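Local coordinates for ApeI dehydratase-like domain-containing protein (Pectobacterium atrosepticum, PDB 3ESI), which has no established function but, as an ApeI-like protein of the hotdog fold, may act as a dehydratase on 3-hydroxyacyl thioesters, at residues Tyr101-Leu104 against Glu109-Ala112; Pro3-Arg8 against Met53-Thr58. All coordinates share one frame; numbering follows the deposited sequence.

Contact 1. Residues Tyr101-Leu104 against Glu109-Ala112; sequences YSIL and ERTA
The backbone carbonyl oxygen of Tyr101 takes the amide of Ala112 in a nearly straight bond, Ala112 N to Tyr101 O 2.7 Å, and Thr111 adds a CA-H...O contact to the same oxygen. Two residues on, Ile103 and Arg110 form a hydrogen-bonded antiparallel pair: Ile103 N gives to Arg110 O at 2.8 Å, and Arg110 N returns a longer bond of 3.2 Å to Ile103 O. The chain thus turns back on itself as the beta hairpin of strands 96-105 and 108-121, within the antiparallel sheet of the hotdog fold. Ser102 and Glu109 meet on one face of it. Ser102 OG donates to Glu109 OE1 at 2.9 Å, coming from above the carboxylate, 50° out of its plane. With CG anti to the backbone N (chi1 166°) and the chain extended beyond it, Glu109 runs beside Leu104, whose CD1 lies 3.4 Å from Glu109 OE2. Arg85 of strand 83-91 forms a salt bridge to that same OE2, so the carboxylate is held from two strands, by Ser102 and by Arg85. On the other face Ile103 and Arg110 lie side by side; the Arg110 side chain bends at chi3 (-55°), which brings Arg110 NH2 to 3.4 Å from Ile103 CD1. Ala112 CB packs on Ile103 CG1 at 4.1 Å. The Tyr101 ring leads away to helix 45-59, where its hydroxyl is hydrogen-bonded to Gln48 O.

Contact 2. Residues Pro3-Arg8 against Met53-Thr58; sequences PVELVR and MHYATT
Strand 4-8, at one end of the sheet within this chain, and helix 45-59 stay well apart here, the nearest CA atoms being those of Arg8 and Tyr55 at 10.2 Å, and no backbone hydrogen bond joins them. Side chains span the gap, above all the ring of Tyr55. Its CG stands anti to the carbonyl carbon (chi1 -71°), a setting from which the phenol end reaches segment 3-8. Pro3, just before the strand, brings CG to the ring edge, 3.8 Å from Tyr55 OH. Glu5 runs antiparallel alongside the ring, Glu5 OE1 approaching obliquely to 3.5 Å from Tyr55 CE1, with the carboxylate plane 88° from that of the ring. Arg8 also comes to the edge, its NH2 4.2 Å from Tyr55 CE1. A classic bulge, in which Leu6 and Val7 share Met23 as partner, separates Glu5 from Arg8, and both have their CB atoms turned toward the helix. The two form a salt bridge: Arg8 NH2 gives to Glu5 OE1 at 3.2 Å, on the syn side of the carboxylate, while the bond from Arg8 NE to Glu5 OE2, 2.8 Å long, is bent and weak. His54 ND1 sits over one face of the Tyr55 ring, off its centre. Leu22, Leu86 and Leu88 also touch Tyr55. With no hydrogen bond crossing, the ion pair against the phenol is held within segment 3-8, where Arg8 probably balances the charge of Glu5.

Overall arrangement
Contact 1 lies within the sheet, between neighbouring strands of a hairpin; contact 2 lies between strand 4-8, at one end of the sheet within this chain, and helix 45-59, which the sheet of a hotdog fold wraps around. Their centres are 16 Å apart and their nearest atoms about 6 Å, so they do not touch directly. The helix and strand 83-91 connect them instead: Tyr101 of contact 1 and Tyr55 of contact 2 both rest on Leu86, and Trp51 touches both Tyr101 and Pro3. Met53, on the helical segment of contact 2, packs on Phe31 of a second subunit. No active-site residue or ligand is established for either contact, so neither can be tied to catalysis.

Contact 1. Residues Tyr101-Leu104 against Glu109-Ala112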
loop_
_atom_site.group_PDB
_atom_site.type_symbol
_atom_site.label_atom_id
_atom_site.label_comp_id
_atom_site.label_asym_id
_atom_site.label_seq_id
_atom_site.Cartn_x
_atom_site.Cartn_y
_atom_site.Cartn_z
ATOM N N TYR A 101 -13.361 -15.469 6.492
ATOM C CA TYR A 101 -14.085 -14.208 6.634
ATOM C C TYR A 101 -15.129 -14.109 5.542
ATOM O O TYR A 101 -14.828 -14.337 4.372
ATOM C CB TYR A 101 -13.148 -13.001 6.467
ATOM C CG TYR A 101 -12.343 -12.590 7.678
ATOM C CD1 TYR A 101 -12.907 -11.818 8.695
ATOM C CD2 TYR A 101 -10.990 -12.925 7.781
ATOM C CE1 TYR A 101 -12.142 -11.386 9.775
ATOM C CE2 TYR A 101 -10.221 -12.500 8.855
ATOM C CZ TYR A 101 -10.799 -11.733 9.843
ATOM O OH TYR A 101 -10.019 -11.304 10.890
ATOM N N SER A 102 -16.354 -13.754 5.907
ATOM C CA SER A 102 -17.384 -13.575 4.892
ATOM C C SER A 102 -18.165 -12.288 5.172
ATOM O O SER A 102 -18.394 -11.917 6.324
ATOM C CB SER A 102 -18.313 -14.811 4.804
ATOM O OG SER A 102 -19.166 -14.955 5.924
ATOM N N ILE A 103 -18.520 -11.589 4.101
ATOM C CA ILE A 103 -19.262 -10.333 4.185
ATOM C C ILE A 103 -20.753 -10.598 4.063
ATOM O O ILE A 103 -21.188 -11.254 3.109
ATOM C CB ILE A 103 -18.879 -9.385 3.038
ATOM C CG1 ILE A 103 -17.386 -9.063 3.096
ATOM C CG2 ILE A 103 -19.712 -8.119 3.116
ATOM C CD1 ILE A 103 -16.874 -8.322 1.875
ATOM N N LEU A 104 -21.531 -10.094 5.022
ATOM C CA LEU A 104 -22.988 -10.268 4.991
ATOM C C LEU A 104 -23.636 -8.979 4.517
ATOM O O LEU A 104 -23.475 -7.933 5.148
ATOM C CB LEU A 104 -23.556 -10.615 6.382
ATOM C CG LEU A 104 -23.228 -11.918 7.137
ATOM C CD1 LEU A 104 -22.774 -12.994 6.161
ATOM C CD2 LEU A 104 -22.155 -11.675 8.173
ATOM N N GLU A 109 -23.853 -13.739 1.235
ATOM C CA GLU A 109 -22.719 -13.973 2.107
ATOM C C GLU A 109 -21.571 -14.432 1.220
ATOM O O GLU A 109 -21.529 -15.590 0.808
ATOM C CB GLU A 109 -23.043 -15.047 3.149
ATOM C CG GLU A 109 -21.807 -15.576 3.862
ATOM C CD GLU A 109 -22.127 -16.328 5.141
ATOM O OE1 GLU A 109 -21.197 -16.950 5.716
ATOM O OE2 GLU A 109 -23.304 -16.289 5.576
ATOM N N ARG A 110 -20.659 -13.516 0.907
ATOM C CA ARG A 110 -19.494 -13.822 0.068
ATOM C C ARG A 110 -18.256 -14.049 0.932
ATOM O O ARG A 110 -18.100 -13.423 1.980
ATOM C CB ARG A 110 -19.178 -12.661 -0.881
ATOM C CG ARG A 110 -20.279 -12.238 -1.823
ATOM C CD ARG A 110 -19.863 -10.952 -2.525
ATOM N NE ARG A 110 -19.510 -9.909 -1.555
ATOM C CZ ARG A 110 -19.037 -8.704 -1.872
ATOM N NH1 ARG A 110 -18.853 -8.379 -3.145
ATOM N NH2 ARG A 110 -18.754 -7.824 -0.917
ATOM N N THR A 111 -17.370 -14.934 0.494
ATOM C CA THR A 111 -16.136 -15.175 1.237
ATOM C C THR A 111 -15.215 -14.016 0.882
ATOM O O THR A 111 -15.087 -13.666 -0.291
ATOM C CB THR A 111 -15.460 -16.494 0.817
ATOM O OG1 THR A 111 -16.377 -17.583 0.993
ATOM C CG2 THR A 111 -14.233 -16.754 1.667
ATOM N N ALA A 112 -14.587 -13.405 1.882
ATOM C CA ALA A 112 -13.702 -12.277 1.620
ATOM C C ALA A 112 -12.249 -12.728 1.640
ATOM O O ALA A 112 -11.420 -12.257 0.851
ATOM C CB ALA A 112 -13.930 -11.177 2.660
#

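Contact 2. Residues Pro3-Arg8 against Met53-Thr58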
loop_
_atom_site.group_PDB
_atom_site.type_symbol
_atom_site.label_atom_id
_atom_site.label_comp_id
_atom_site.label_asym_id
_atom_site.label_seq_id
_atom_site.Cartn_x
_atom_site.Cartn_y
_atom_site.Cartn_z
ATOM N N PRO A 3 -12.081 -4.827 15.729
ATOM C CA PRO A 3 -13.444 -4.747 15.208
ATOM C C PRO A 3 -14.459 -4.737 16.348
ATOM O O PRO A 3 -14.134 -5.101 17.478
ATOM C CB PRO A 3 -13.556 -6.021 14.379
ATOM C CG PRO A 3 -12.784 -7.007 15.223
ATOM C CD PRO A 3 -11.569 -6.210 15.679
ATOM N N VAL A 4 -15.685 -4.313 16.058
ATOM C CA VAL A 4 -16.729 -4.341 17.071
ATOM C C VAL A 4 -17.285 -5.775 17.059
ATOM O O VAL A 4 -17.623 -6.309 16.001
ATOM C CB VAL A 4 -17.852 -3.316 16.760
ATOM C CG1 VAL A 4 -19.099 -3.656 17.549
ATOM C CG2 VAL A 4 -17.387 -1.904 17.131
ATOM N N GLU A 5 -17.347 -6.404 18.229
ATOM C CA GLU A 5 -17.845 -7.778 18.345
ATOM C C GLU A 5 -19.368 -7.779 18.475
ATOM O O GLU A 5 -19.913 -7.354 19.482
ATOM C CB GLU A 5 -17.207 -8.460 19.566
ATOM C CG GLU A 5 -17.145 -9.985 19.497
ATOM C CD GLU A 5 -16.436 -10.607 20.701
ATOM O OE1 GLU A 5 -15.359 -10.099 21.076
ATOM O OE2 GLU A 5 -16.949 -11.604 21.269
ATOM N N LEU A 6 -20.053 -8.245 17.444
ATOM C CA LEU A 6 -21.512 -8.274 17.456
ATOM C C LEU A 6 -22.024 -9.446 18.269
ATOM O O LEU A 6 -22.791 -9.264 19.214
ATOM C CB LEU A 6 -22.046 -8.355 16.022
ATOM C CG LEU A 6 -21.514 -7.181 15.200
ATOM C CD1 LEU A 6 -22.057 -7.209 13.782
ATOM C CD2 LEU A 6 -21.907 -5.886 15.903
ATOM N N VAL A 7 -21.595 -10.648 17.895
ATOM C CA VAL A 7 -21.998 -11.866 18.578
ATOM C C VAL A 7 -20.824 -12.823 18.594
ATOM O O VAL A 7 -20.028 -12.839 17.660
ATOM C CB VAL A 7 -23.153 -12.576 17.835
ATOM C CG1 VAL A 7 -23.583 -13.815 18.600
ATOM C CG2 VAL A 7 -24.317 -11.622 17.635
ATOM N N ARG A 8 -20.716 -13.606 19.664
ATOM C CA ARG A 8 -19.672 -14.619 19.792
ATOM C C ARG A 8 -20.367 -15.920 20.139
ATOM O O ARG A 8 -20.856 -16.094 21.254
ATOM C CB ARG A 8 -18.675 -14.304 20.911
ATOM C CG ARG A 8 -17.641 -15.433 21.093
ATOM C CD ARG A 8 -16.724 -15.244 22.299
ATOM N NE ARG A 8 -15.899 -14.047 22.183
ATOM C CZ ARG A 8 -14.991 -13.659 23.077
ATOM N NH1 ARG A 8 -14.773 -14.374 24.166
ATOM N NH2 ARG A 8 -14.301 -12.543 22.877
ATOM N N MET A 53 -5.644 -13.840 14.812
ATOM C CA MET A 53 -4.773 -14.263 15.895
ATOM C C MET A 53 -5.277 -13.894 17.294
ATOM O O MET A 53 -5.135 -14.678 18.227
ATOM C CB MET A 53 -3.356 -13.714 15.672
ATOM C CG MET A 53 -2.546 -14.479 14.603
ATOM S SD MET A 53 -2.368 -16.290 14.873
ATOM C CE MET A 53 -3.332 -16.812 13.683
ATOM N N HIS A 54 -5.867 -12.718 17.453
ATOM C CA HIS A 54 -6.373 -12.314 18.764
ATOM C C HIS A 54 -7.512 -13.233 19.241
ATOM O O HIS A 54 -7.513 -13.697 20.383
ATOM C CB HIS A 54 -6.832 -10.853 18.702
ATOM C CG HIS A 54 -7.530 -10.372 19.934
ATOM N ND1 HIS A 54 -8.898 -10.436 20.086
ATOM C CD2 HIS A 54 -7.052 -9.796 21.061
ATOM C CE1 HIS A 54 -9.235 -9.918 21.253
ATOM N NE2 HIS A 54 -8.132 -9.522 21.865
ATOM N N TYR A 55 -8.471 -13.508 18.366
ATOM C CA TYR A 55 -9.580 -14.372 18.731
ATOM C C TYR A 55 -9.159 -15.826 18.851
ATOM O O TYR A 55 -9.579 -16.525 19.771
ATOM C CB TYR A 55 -10.726 -14.233 17.719
ATOM C CG TYR A 55 -11.425 -12.901 17.840
ATOM C CD1 TYR A 55 -11.994 -12.512 19.050
ATOM C CD2 TYR A 55 -11.480 -12.008 16.770
ATOM C CE1 TYR A 55 -12.599 -11.270 19.201
ATOM C CE2 TYR A 55 -12.085 -10.751 16.909
ATOM C CZ TYR A 55 -12.640 -10.392 18.134
ATOM O OH TYR A 55 -13.214 -9.150 18.315
ATOM N N ALA A 56 -8.307 -16.281 17.942
ATOM C CA ALA A 56 -7.866 -17.672 17.979
ATOM C C ALA A 56 -7.095 -18.054 19.245
ATOM O O ALA A 56 -7.228 -19.178 19.728
ATOM C CB ALA A 56 -7.036 -17.998 16.736
ATOM N N THR A 57 -6.300 -17.140 19.795
ATOM C CA THR A 57 -5.536 -17.476 20.995
ATOM C C THR A 57 -6.196 -17.099 22.313
ATOM O O THR A 57 -5.707 -17.466 23.377
ATOM C CB THR A 57 -4.106 -16.870 20.977
ATOM O OG1 THR A 57 -4.175 -15.441 20.883
ATOM C CG2 THR A 57 -3.315 -17.429 19.813
ATOM N N THR A 58 -7.296 -16.362 22.267
ATOM C CA THR A 58 -7.967 -16.018 23.515
ATOM C C THR A 58 -9.171 -16.937 23.725
ATOM O O THR A 58 -9.695 -17.041 24.833
ATOM C CB THR A 58 -8.449 -14.551 23.525
ATOM O OG1 THR A 58 -9.314 -14.325 22.410
ATOM C CG2 THR A 58 -7.260 -13.596 23.460
#